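Local coordinates for ectonucleotide pyrophosphatase/phosphodiesterase family member 5 (Mus musculus, PDB 5VEO), which is a zinc-dependent ectoenzyme of the nucleotide pyrophosphatase/phosphodiesterase family that probably hydrolyses phosphodiester bonds of nucleotides and is held here, inactivated, with AMP, at residues K57-H62 with K101-A106; N79-P84 with K88-E93; I250-V255 with K316-L321. The protein carries 1 engineered substitution. All coordinates share one frame; numbering follows the deposited sequence.

How the contacts relate
Contacts 1 and 2 meet at the AMP pocket, while contact 3 lies at the surface beyond it. The centres of contacts 1 and 2 are about 11 Å apart, and the hairpin of contact 2 is nested within the loop that contact 1 closes. N79 OD1 lies 2.9 Å from Y59 N, probably as a hydrogen bond, and both contacts reach the nucleotide. Contact 3 comes later in the chain, its centre about 15 Å from that of contact 2 and about 21 Å from that of contact 1. Its first segment still touches both: I250 CG2 packs 3.6 Å from F82 N, and K57 CE lies 3.9 Å from P254 CD.

Contact 1 (K57-H62 with K101-A106); sequences KAYPNH and KFWEEA. Engineered in segment 57-62: A58 (natural residue Thr). With AMP (adenosine monophosphate), chain Q.
Y59 lays the CD2-CE2 side of its phenol ring against the benzo corner of the W103 indole, with Y59 CD2 3.5 Å from W103 CH2. The rings meet rim to rim, planes 66° apart, and neither covers the other's face. A large indole suits the loop position, because the Y59 and W103 CA atoms are 10.4 Å apart; W103 turns CG anti to its carbonyl carbon (chi1 -60°) and bridges the interval, while its NE1 donates a hydrogen bond to I97 O. The phenol joins an apolar flank to a polar tip: Y59 OH stands 2.8 Å from AMP N7, which lies at the ring edge. A leucine here, lacking the hydroxyl and the ring, would probably leave AMP N7 without its polar neighbour and open a gap beside the indole corner. Just before Y59, A58 N donates to AMP O1P over 2.9 Å (162°). A58 is engineered; the natural threonine is, by family analogy, probably the nucleophile. K57 occupies the N-cap position, so the helix start, with its partial positive charge, probably favours the phosphate. H62 ND1 bonds back to A58 O at 2.8 Å, adding a side-chain grip to the first turn. Around this buried contact, helix 58-67 rests Y59 on F90 of strand 88-91, and Y63, one turn on, bonds through OH to W103 O in the loop leading to helix 109-115.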
loop_
_atom_site.group_PDB
_atom_site.type_symbol
_atom_site.label_atom_id
_atom_site.label_comp_id
_atom_site.label_asym_id
_atom_site.label_seq_id
_atom_site.Cartn_x
_atom_site.Cartn_y
_atom_site.Cartn_z
ATOM N N LYS A 57 -2.564 -5.127 -0.772
ATOM C CA LYS A 57 -2.280 -5.011 0.658
ATOM C C LYS A 57 -1.208 -3.949 0.902
ATOM O O LYS A 57 -0.556 -3.452 -0.026
ATOM C CB LYS A 57 -1.836 -6.368 1.245
ATOM C CG LYS A 57 -2.836 -7.509 1.051
ATOM C CD LYS A 57 -3.644 -7.722 2.239
ATOM C CE LYS A 57 -4.488 -8.967 2.262
ATOM N NZ LYS A 57 -5.569 -8.686 3.285
ATOM N N ALA A 58 -0.986 -3.613 2.175
ATOM C CA ALA A 58 -0.117 -2.491 2.537
ATOM C C ALA A 58 1.326 -2.666 2.077
ATOM O O ALA A 58 1.919 -1.736 1.516
ATOM C CB ALA A 58 -0.149 -2.276 4.049
ATOM N N TYR A 59 1.950 -3.799 2.379
ATOM C CA TYR A 59 3.396 -3.798 2.215
ATOM C C TYR A 59 3.771 -3.836 0.733
ATOM O O TYR A 59 4.651 -3.070 0.313
ATOM C CB TYR A 59 4.037 -4.920 3.064
ATOM C CG TYR A 59 4.402 -4.296 4.390
ATOM C CD1 TYR A 59 3.430 -3.727 5.199
ATOM C CD2 TYR A 59 5.724 -4.142 4.763
ATOM C CE1 TYR A 59 3.769 -3.056 6.372
ATOM C CE2 TYR A 59 6.069 -3.497 5.930
ATOM C CZ TYR A 59 5.089 -2.958 6.735
ATOM O OH TYR A 59 5.467 -2.285 7.875
ATOM N N PRO A 60 3.111 -4.633 -0.115
ATOM C CA PRO A 60 3.426 -4.526 -1.550
ATOM C C PRO A 60 3.155 -3.135 -2.105
ATOM O O PRO A 60 3.946 -2.616 -2.902
ATOM C CB PRO A 60 2.518 -5.588 -2.185
ATOM C CG PRO A 60 2.226 -6.531 -1.123
ATOM C CD PRO A 60 2.198 -5.755 0.155
ATOM N N ASN A 61 2.048 -2.502 -1.703
ATOM C CA ASN A 61 1.684 -1.247 -2.355
ATOM C C ASN A 61 2.498 -0.059 -1.877
ATOM O O ASN A 61 2.856 0.796 -2.690
ATOM C CB ASN A 61 0.187 -1.021 -2.224
ATOM C CG ASN A 61 -0.515 -1.706 -3.341
ATOM O OD1 ASN A 61 -0.616 -1.152 -4.434
ATOM N ND2 ASN A 61 -0.884 -2.967 -3.131
ATOM N N HIS A 62 2.861 -0.007 -0.594
ATOM C CA HIS A 62 3.715 1.087 -0.157
ATOM C C HIS A 62 5.114 0.945 -0.753
ATOM O O HIS A 62 5.731 1.946 -1.129
ATOM C CB HIS A 62 3.781 1.169 1.368
ATOM C CG HIS A 62 2.540 1.710 2.026
ATOM N ND1 HIS A 62 1.523 0.897 2.464
ATOM C CD2 HIS A 62 2.168 2.979 2.345
ATOM C CE1 HIS A 62 0.577 1.633 3.027
ATOM N NE2 HIS A 62 0.944 2.902 2.968
ATOM N N LYS A 101 16.910 -8.744 4.086
ATOM C CA LYS A 101 16.918 -9.473 2.822
ATOM C C LYS A 101 15.547 -9.508 2.155
ATOM O O LYS A 101 15.466 -9.690 0.932
ATOM C CB LYS A 101 17.441 -10.886 3.047
ATOM C CG LYS A 101 18.947 -10.930 3.342
ATOM C CD LYS A 101 19.662 -11.893 2.395
ATOM C CE LYS A 101 21.176 -11.640 2.290
ATOM N NZ LYS A 101 21.564 -11.217 0.902
ATOM N N PHE A 102 14.464 -9.334 2.910
ATOM C CA PHE A 102 13.156 -9.280 2.267
ATOM C C PHE A 102 12.954 -8.018 1.447
ATOM O O PHE A 102 12.062 -7.998 0.601
ATOM C CB PHE A 102 12.044 -9.421 3.307
ATOM C CG PHE A 102 11.730 -10.844 3.618
ATOM C CD1 PHE A 102 10.957 -11.597 2.748
ATOM C CD2 PHE A 102 12.248 -11.450 4.740
ATOM C CE1 PHE A 102 10.679 -12.926 3.015
ATOM C CE2 PHE A 102 11.990 -12.782 5.009
ATOM C CZ PHE A 102 11.216 -13.522 4.146
ATOM N N TRP A 103 13.752 -6.979 1.684
ATOM C CA TRP A 103 13.606 -5.664 1.067
ATOM C C TRP A 103 14.620 -5.386 -0.037
ATOM O O TRP A 103 14.430 -4.447 -0.822
ATOM C CB TRP A 103 13.751 -4.583 2.152
ATOM C CG TRP A 103 12.716 -4.712 3.217
ATOM C CD1 TRP A 103 12.760 -5.515 4.324
ATOM C CD2 TRP A 103 11.461 -4.036 3.259
ATOM N NE1 TRP A 103 11.601 -5.372 5.060
ATOM C CE2 TRP A 103 10.783 -4.476 4.417
ATOM C CE3 TRP A 103 10.838 -3.111 2.423
ATOM C CZ2 TRP A 103 9.532 -3.993 4.765
ATOM C CZ3 TRP A 103 9.591 -2.643 2.764
ATOM C CH2 TRP A 103 8.949 -3.082 3.919
ATOM N N GLU A 104 15.703 -6.144 -0.098
ATOM C CA GLU A 104 16.870 -5.721 -0.851
ATOM C C GLU A 104 16.846 -6.145 -2.322
ATOM O O GLU A 104 17.844 -5.948 -3.026
ATOM C CB GLU A 104 18.120 -6.222 -0.128
ATOM C CG GLU A 104 18.345 -5.386 1.125
ATOM C CD GLU A 104 19.460 -5.863 2.015
ATOM O OE1 GLU A 104 19.799 -7.073 2.011
ATOM O OE2 GLU A 104 20.003 -5.002 2.730
ATOM N N GLU A 105 15.727 -6.670 -2.828
ATOM C CA GLU A 105 15.612 -6.831 -4.274
ATOM C C GLU A 105 15.343 -5.509 -4.974
ATOM O O GLU A 105 15.390 -5.454 -6.208
ATOM C CB GLU A 105 14.533 -7.870 -4.603
ATOM C CG GLU A 105 14.876 -9.187 -3.939
ATOM C CD GLU A 105 13.893 -10.306 -4.148
ATOM O OE1 GLU A 105 14.196 -11.418 -3.661
ATOM O OE2 GLU A 105 12.850 -10.109 -4.790
ATOM N N ALA A 106 15.086 -4.443 -4.217
ATOM C CA ALA A 106 14.891 -3.111 -4.765
ATOM C C ALA A 106 15.560 -2.112 -3.835
ATOM O O ALA A 106 16.099 -2.475 -2.782
ATOM C CB ALA A 106 13.405 -2.780 -4.935
HETATM P P AMP Q . -3.004 -3.699 5.500
HETATM O O1P AMP Q . -2.444 -4.626 4.463
HETATM O O2P AMP Q . -4.258 -4.281 6.163
HETATM O O3P AMP Q . -3.277 -2.295 4.966
HETATM O "O5'" AMP Q . -1.917 -3.518 6.661
HETATM C "C5'" AMP Q . -1.953 -2.331 7.467
HETATM C "C4'" AMP Q . -1.562 -2.561 8.900
HETATM O "O4'" AMP Q . -0.151 -2.719 8.962
HETATM C "C3'" AMP Q . -1.877 -1.372 9.811
HETATM O "O3'" AMP Q . -2.971 -1.669 10.651
HETATM C "C2'" AMP Q . -0.610 -1.169 10.646
HETATM O "O2'" AMP Q . -0.813 -1.119 12.032
HETATM C "C1'" AMP Q . 0.262 -2.344 10.252
HETATM N N9 AMP Q . 1.670 -2.018 10.206
HETATM C C8 AMP Q . 2.287 -1.151 9.385
HETATM N N7 AMP Q . 3.619 -1.148 9.642
HETATM C C5 AMP Q . 3.818 -2.045 10.644
HETATM C C6 AMP Q . 4.975 -2.557 11.406
HETATM N N6 AMP Q . 6.210 -2.093 11.140
HETATM N N1 AMP Q . 4.761 -3.484 12.356
HETATM C C2 AMP Q . 3.540 -3.969 12.640
HETATM N N3 AMP Q . 2.435 -3.567 11.991
HETATM C C4 AMP Q . 2.535 -2.610 11.013
#

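Contact 2 (N79-P84 with K88-E93); sequences NDMFDP and KSFSLE. With AMP (adenosine monophosphate), chain Q; FUC (alpha-L-fucopyranose), chain C.
The F90 ring carries the methyl of M81 on one face, where M81 CE stands 3.5 Å from the F90 centroid and 16° off the ring normal, and it turns an edge to N79 O, 3.4 Å from F90 CD2. The M81 and F90 side chains run side by side, pointing the same way, and the bend at chi3 (-84°) folds the M81 methyl over the ring; this CH-pi contact is also a Met-aromatic one, though SD sits farther off. On the other face of the hairpin, the D80 carboxylate meets that of E93, planes 23° apart and D80 OD1 2.7 Å from E93 OE1, so one acid probably holds a proton. S91 OG donates to D80 OD2 at 2.8 Å, which should ease the charge there. These residues belong to an antiparallel beta hairpin, strands 80-83 and 88-91: M81-F90 and D83-K88 are hydrogen-bonded pairs, D80-S91 and F82-S89 non-hydrogen-bonded ones. Alternation puts M81 and F90 on the face covered by F102, with D80, F82, S89 and S91 on the other. Beyond the strands, the open end of the hairpin enters the nucleotide pocket. N79 ND2 donates to AMP O1P (2.8 Å), and a water links the same amide to E93 OE2; branched L92 presses CD1 over the adenine, 3.3 Å from AMP C4. At the opposite end S89 holds a fucose, probably of the glycan on N87, its N donating to FUC O3 at 2.9 Å and its OG 2.6 Å from FUC O4.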
loop_
_atom_site.group_PDB
_atom_site.type_symbol
_atom_site.label_atom_id
_atom_site.label_comp_id
_atom_site.label_asym_id
_atom_site.label_seq_id
_atom_site.Cartn_x
_atom_site.Cartn_y
_atom_site.Cartn_z
ATOM N N ASN A 79 1.985 -9.185 2.808
ATOM C CA ASN A 79 2.262 -8.863 4.202
ATOM C C ASN A 79 2.786 -10.065 4.963
ATOM O O ASN A 79 3.382 -9.893 6.023
ATOM C CB ASN A 79 1.014 -8.382 4.929
ATOM C CG ASN A 79 0.462 -7.082 4.381
ATOM O OD1 ASN A 79 1.133 -6.309 3.678
ATOM N ND2 ASN A 79 -0.771 -6.818 4.746
ATOM N N ASP A 80 2.514 -11.266 4.461
ATOM C CA ASP A 80 2.984 -12.521 5.037
ATOM C C ASP A 80 3.592 -13.330 3.910
ATOM O O ASP A 80 2.911 -13.621 2.922
ATOM C CB ASP A 80 1.847 -13.293 5.704
ATOM C CG ASP A 80 1.359 -12.610 6.952
ATOM O OD1 ASP A 80 0.412 -11.814 6.852
ATOM O OD2 ASP A 80 1.936 -12.844 8.028
ATOM N N MET A 81 4.871 -13.665 4.051
ATOM C CA MET A 81 5.630 -14.313 2.993
ATOM C C MET A 81 6.498 -15.416 3.568
ATOM O O MET A 81 6.845 -15.422 4.753
ATOM C CB MET A 81 6.574 -13.350 2.280
ATOM C CG MET A 81 5.922 -12.215 1.563
ATOM S SD MET A 81 7.168 -11.185 0.769
ATOM C CE MET A 81 7.660 -10.104 2.105
ATOM N N PHE A 82 6.901 -16.314 2.682
ATOM C CA PHE A 82 7.922 -17.304 2.981
ATOM C C PHE A 82 8.874 -17.336 1.801
ATOM O O PHE A 82 8.449 -17.536 0.655
ATOM C CB PHE A 82 7.324 -18.687 3.226
ATOM C CG PHE A 82 8.367 -19.774 3.365
ATOM C CD1 PHE A 82 9.270 -19.747 4.413
ATOM C CD2 PHE A 82 8.459 -20.785 2.434
ATOM C CE1 PHE A 82 10.245 -20.746 4.548
ATOM C CE2 PHE A 82 9.451 -21.781 2.557
ATOM C CZ PHE A 82 10.319 -21.750 3.615
ATOM N N ASP A 83 10.160 -17.133 2.089
ATOM C CA ASP A 83 11.181 -17.195 1.060
ATOM C C ASP A 83 11.887 -18.541 1.167
ATOM O O ASP A 83 12.560 -18.805 2.177
ATOM C CB ASP A 83 12.172 -16.037 1.204
ATOM C CG ASP A 83 13.193 -16.002 0.084
ATOM O OD1 ASP A 83 13.456 -14.907 -0.465
ATOM O OD2 ASP A 83 13.743 -17.072 -0.252
ATOM N N PRO A 84 11.724 -19.432 0.184
ATOM C CA PRO A 84 12.248 -20.793 0.314
ATOM C C PRO A 84 13.751 -20.875 0.126
ATOM O O PRO A 84 14.356 -21.895 0.504
ATOM C CB PRO A 84 11.501 -21.539 -0.792
ATOM C CG PRO A 84 11.301 -20.488 -1.839
ATOM C CD PRO A 84 10.958 -19.254 -1.062
ATOM N N LYS A 88 13.121 -18.371 5.341
ATOM C CA LYS A 88 12.714 -17.381 6.323
ATOM C C LYS A 88 11.313 -16.897 6.013
ATOM O O LYS A 88 10.962 -16.713 4.847
ATOM C CB LYS A 88 13.640 -16.169 6.322
ATOM C CG LYS A 88 15.061 -16.459 6.804
ATOM C CD LYS A 88 15.104 -16.781 8.282
ATOM C CE LYS A 88 16.550 -16.908 8.747
ATOM N NZ LYS A 88 16.708 -17.760 9.950
ATOM N N SER A 89 10.555 -16.655 7.067
ATOM C CA SER A 89 9.249 -16.023 7.007
ATOM C C SER A 89 9.332 -14.521 7.286
ATOM O O SER A 89 10.229 -14.029 7.979
ATOM C CB SER A 89 8.310 -16.672 8.024
ATOM O OG SER A 89 7.991 -17.989 7.650
ATOM N N PHE A 90 8.324 -13.816 6.776
ATOM C CA PHE A 90 8.083 -12.389 6.967
ATOM C C PHE A 90 6.615 -12.280 7.346
ATOM O O PHE A 90 5.770 -12.895 6.691
ATOM C CB PHE A 90 8.417 -11.658 5.657
ATOM C CG PHE A 90 8.053 -10.188 5.588
ATOM C CD1 PHE A 90 9.063 -9.240 5.530
ATOM C CD2 PHE A 90 6.745 -9.766 5.439
ATOM C CE1 PHE A 90 8.782 -7.905 5.379
ATOM C CE2 PHE A 90 6.446 -8.411 5.298
ATOM C CZ PHE A 90 7.473 -7.478 5.287
ATOM N N SER A 91 6.308 -11.564 8.428
ATOM C CA SER A 91 4.927 -11.503 8.893
ATOM C C SER A 91 4.635 -10.163 9.547
ATOM O O SER A 91 5.153 -9.850 10.621
ATOM C CB SER A 91 4.610 -12.628 9.867
ATOM O OG SER A 91 3.332 -12.385 10.426
ATOM N N LEU A 92 3.744 -9.414 8.916
ATOM C CA LEU A 92 3.354 -8.120 9.432
ATOM C C LEU A 92 2.677 -8.258 10.789
ATOM O O LEU A 92 2.963 -7.490 11.715
ATOM C CB LEU A 92 2.434 -7.460 8.415
ATOM C CG LEU A 92 1.941 -6.077 8.758
ATOM C CD1 LEU A 92 3.137 -5.162 8.962
ATOM C CD2 LEU A 92 1.059 -5.586 7.636
ATOM N N GLU A 93 1.814 -9.270 10.939
ATOM C CA GLU A 93 1.032 -9.411 12.164
ATOM C C GLU A 93 1.912 -9.678 13.375
ATOM O O GLU A 93 1.523 -9.347 14.501
ATOM C CB GLU A 93 -0.001 -10.528 12.011
ATOM C CG GLU A 93 -1.150 -10.172 11.084
ATOM C CD GLU A 93 -0.813 -10.385 9.625
ATOM O OE1 GLU A 93 0.342 -10.772 9.342
ATOM O OE2 GLU A 93 -1.707 -10.169 8.767
HETATM P P AMP Q . -3.004 -3.699 5.500
HETATM O O1P AMP Q . -2.444 -4.626 4.463
HETATM O O2P AMP Q . -4.258 -4.281 6.163
HETATM O O3P AMP Q . -3.277 -2.295 4.966
HETATM O "O5'" AMP Q . -1.917 -3.518 6.661
HETATM C "C5'" AMP Q . -1.953 -2.331 7.467
HETATM C "C4'" AMP Q . -1.562 -2.561 8.900
HETATM O "O4'" AMP Q . -0.151 -2.719 8.962
HETATM C "C3'" AMP Q . -1.877 -1.372 9.811
HETATM O "O3'" AMP Q . -2.971 -1.669 10.651
HETATM C "C2'" AMP Q . -0.610 -1.169 10.646
HETATM O "O2'" AMP Q . -0.813 -1.119 12.032
HETATM C "C1'" AMP Q . 0.262 -2.344 10.252
HETATM N N9 AMP Q . 1.670 -2.018 10.206
HETATM C C8 AMP Q . 2.287 -1.151 9.385
HETATM N N7 AMP Q . 3.619 -1.148 9.642
HETATM C C5 AMP Q . 3.818 -2.045 10.644
HETATM C C6 AMP Q . 4.975 -2.557 11.406
HETATM N N6 AMP Q . 6.210 -2.093 11.140
HETATM N N1 AMP Q . 4.761 -3.484 12.356
HETATM C C2 AMP Q . 3.540 -3.969 12.640
HETATM N N3 AMP Q . 2.435 -3.567 11.991
HETATM C C4 AMP Q . 2.535 -2.610 11.013
HETATM C C1 FUC C . 11.668 -21.073 11.267
HETATM C C2 FUC C . 11.442 -19.572 11.141
HETATM C C3 FUC C . 11.649 -19.135 9.716
HETATM C C4 FUC C . 10.703 -19.927 8.811
HETATM C C5 FUC C . 10.972 -21.421 8.995
HETATM C C6 FUC C . 9.979 -22.297 8.252
HETATM O O2 FUC C . 12.305 -18.863 11.969
HETATM O O3 FUC C . 11.340 -17.750 9.608
HETATM O O4 FUC C . 9.346 -19.611 9.156
HETATM O O5 FUC C . 10.874 -21.801 10.367
HETATM O O HOH W 1 -2.289 -8.751 6.403
HETATM O O HOH W 2 5.821 -17.765 6.273
#

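Contact 3 (I250-V255 with K316-L321); sequences IDHSPV and KSDDFL. With NAG (2-acetamido-2-deoxy-beta-D-glucopyranose), chain J.
A histidine-carboxylate hydrogen bond joins two surface loops here: H252 ND1 donates to D318 OD2 over 2.9 Å, at an N-H...O angle of 157°. The acceptor lies in the plane of the imidazole, at its edge, and D318 OD2 accepts the hydrogen bond through its syn lone pair, on the side of the other oxygen. Ring and carboxylate planes are steeply inclined, 71° apart, so the groups meet edge-on to the imidazole and do not stack. D318 reaches across with CG anti to its backbone N (chi1 -153°). Aspartate suits this place because its short carboxylate serves several donors: D318 OD2 also accepts from Q314 N, while D319 N reaches D318 OD1 over 2.9 Å from above the carboxylate plane. These bonds probably help to fix the rotation of the acid facing the imidazole. With D318 bonded and D319 OD2 6.0 Å from H252 ND1, the acidic surroundings would probably favour a protonated histidine. Beside the aspartate, S317 OG accepts from N2 of an N-acetylglucosamine at 3.3 Å. The contact thus ties the loop between strands 247-249 and 255-260 to the one between strands 311-313 and 323-324, and S253 OG adds a bond to I312 N in strand 311-313.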
loop_
_atom_site.group_PDB
_atom_site.type_symbol
_atom_site.label_atom_id
_atom_site.label_comp_id
_atom_site.label_asym_id
_atom_site.label_seq_id
_atom_site.Cartn_x
_atom_site.Cartn_y
_atom_site.Cartn_z
ATOM N N ILE A 250 0.602 -19.905 3.813
ATOM C CA ILE A 250 1.566 -18.831 4.035
ATOM C C ILE A 250 0.864 -17.491 4.252
ATOM O O ILE A 250 1.320 -16.658 5.049
ATOM C CB ILE A 250 2.537 -18.780 2.842
ATOM C CG1 ILE A 250 3.241 -20.126 2.648
ATOM C CG2 ILE A 250 3.555 -17.659 3.010
ATOM C CD1 ILE A 250 3.963 -20.604 3.849
ATOM N N ASP A 251 -0.214 -17.252 3.513
ATOM C CA ASP A 251 -1.046 -16.057 3.609
ATOM C C ASP A 251 -2.485 -16.516 3.408
ATOM O O ASP A 251 -2.725 -17.426 2.608
ATOM C CB ASP A 251 -0.622 -15.026 2.560
ATOM C CG ASP A 251 -1.157 -13.629 2.843
ATOM O OD1 ASP A 251 -1.572 -13.347 4.002
ATOM O OD2 ASP A 251 -1.115 -12.800 1.897
ATOM N N HIS A 252 -3.445 -15.928 4.140
ATOM C CA HIS A 252 -4.788 -16.545 4.239
ATOM C C HIS A 252 -5.838 -16.017 3.255
ATOM O O HIS A 252 -6.372 -16.773 2.438
ATOM C CB HIS A 252 -5.324 -16.424 5.673
ATOM C CG HIS A 252 -4.648 -17.334 6.661
ATOM N ND1 HIS A 252 -5.348 -18.143 7.533
ATOM C CD2 HIS A 252 -3.336 -17.554 6.922
ATOM C CE1 HIS A 252 -4.496 -18.817 8.289
ATOM N NE2 HIS A 252 -3.267 -18.480 7.938
ATOM N N SER A 253 -6.227 -14.758 3.389
ATOM C CA SER A 253 -7.380 -14.236 2.626
ATOM C C SER A 253 -7.111 -12.798 2.239
ATOM O O SER A 253 -6.574 -12.042 3.044
ATOM C CB SER A 253 -8.675 -14.327 3.435
ATOM O OG SER A 253 -9.826 -14.052 2.640
ATOM N N PRO A 254 -7.523 -12.394 1.026
ATOM C CA PRO A 254 -8.273 -13.128 0.002
ATOM C C PRO A 254 -7.396 -13.787 -1.056
ATOM O O PRO A 254 -7.911 -14.342 -2.037
ATOM C CB PRO A 254 -9.132 -12.040 -0.616
ATOM C CG PRO A 254 -8.234 -10.835 -0.586
ATOM C CD PRO A 254 -7.455 -10.953 0.701
ATOM N N VAL A 255 -6.088 -13.753 -0.858
ATOM C CA VAL A 255 -5.160 -14.429 -1.761
ATOM C C VAL A 255 -4.429 -15.472 -0.930
ATOM O O VAL A 255 -3.480 -15.170 -0.200
ATOM C CB VAL A 255 -4.210 -13.455 -2.451
ATOM C CG1 VAL A 255 -3.257 -14.205 -3.399
ATOM C CG2 VAL A 255 -5.040 -12.407 -3.205
ATOM N N LYS A 316 -13.230 -23.218 10.616
ATOM C CA LYS A 316 -14.367 -22.462 11.134
ATOM C C LYS A 316 -13.962 -21.323 12.053
ATOM O O LYS A 316 -14.728 -20.365 12.204
ATOM C CB LYS A 316 -15.309 -23.383 11.907
ATOM C CG LYS A 316 -15.858 -24.530 11.113
ATOM C CD LYS A 316 -17.324 -24.352 10.825
ATOM C CE LYS A 316 -17.828 -25.503 9.987
ATOM N NZ LYS A 316 -18.358 -25.040 8.681
ATOM N N SER A 317 -12.797 -21.408 12.686
ATOM C CA SER A 317 -12.390 -20.420 13.672
ATOM C C SER A 317 -11.310 -19.483 13.149
ATOM O O SER A 317 -10.708 -18.747 13.939
ATOM C CB SER A 317 -11.905 -21.118 14.943
ATOM O OG SER A 317 -10.643 -21.721 14.721
ATOM N N ASP A 318 -11.038 -19.502 11.849
ATOM C CA ASP A 318 -10.102 -18.556 11.270
ATOM C C ASP A 318 -10.704 -17.153 11.355
ATOM O O ASP A 318 -11.904 -16.971 11.617
ATOM C CB ASP A 318 -9.788 -18.952 9.821
ATOM C CG ASP A 318 -8.407 -18.485 9.340
ATOM O OD1 ASP A 318 -7.702 -17.745 10.064
ATOM O OD2 ASP A 318 -8.026 -18.866 8.202
ATOM N N ASP A 319 -9.853 -16.153 11.142
ATOM C CA ASP A 319 -10.267 -14.762 11.281
ATOM C C ASP A 319 -11.284 -14.382 10.215
ATOM O O ASP A 319 -11.200 -14.825 9.065
ATOM C CB ASP A 319 -9.057 -13.841 11.178
ATOM C CG ASP A 319 -8.052 -14.074 12.286
ATOM O OD1 ASP A 319 -8.443 -13.985 13.474
ATOM O OD2 ASP A 319 -6.871 -14.347 11.963
ATOM N N PHE A 320 -12.246 -13.552 10.603
ATOM C CA PHE A 320 -13.180 -12.956 9.666
ATOM C C PHE A 320 -13.339 -11.477 9.989
ATOM O O PHE A 320 -13.489 -11.103 11.154
ATOM C CB PHE A 320 -14.543 -13.650 9.701
ATOM C CG PHE A 320 -15.569 -12.955 8.875
ATOM C CD1 PHE A 320 -15.690 -13.228 7.529
ATOM C CD2 PHE A 320 -16.378 -11.990 9.433
ATOM C CE1 PHE A 320 -16.615 -12.560 6.753
ATOM C CE2 PHE A 320 -17.297 -11.309 8.661
ATOM C CZ PHE A 320 -17.411 -11.601 7.313
ATOM N N LEU A 321 -13.326 -10.646 8.952
ATOM C CA LEU A 321 -13.516 -9.209 9.076
ATOM C C LEU A 321 -14.577 -8.751 8.086
ATOM O O LEU A 321 -14.650 -9.260 6.969
ATOM C CB LEU A 321 -12.215 -8.450 8.784
ATOM C CG LEU A 321 -11.035 -8.789 9.687
ATOM C CD1 LEU A 321 -9.726 -8.279 9.113
ATOM C CD2 LEU A 321 -11.258 -8.218 11.058
HETATM C C1 NAG J . -8.386 -24.454 13.165
HETATM C C2 NAG J . -8.859 -25.203 14.424
HETATM C C3 NAG J . -8.056 -24.753 15.645
HETATM C C4 NAG J . -6.561 -24.862 15.379
HETATM C C5 NAG J . -6.226 -24.058 14.131
HETATM C C6 NAG J . -4.763 -24.092 13.754
HETATM C C7 NAG J . -11.235 -25.856 14.339
HETATM C C8 NAG J . -12.640 -25.424 14.636
HETATM N N2 NAG J . -10.279 -24.973 14.644
HETATM O O3 NAG J . -8.417 -25.529 16.783
HETATM O O4 NAG J . -5.835 -24.358 16.494
HETATM O O5 NAG J . -6.960 -24.597 13.021
HETATM O O6 NAG J . -4.331 -25.411 13.456
HETATM O O7 NAG J . -10.980 -26.953 13.843
#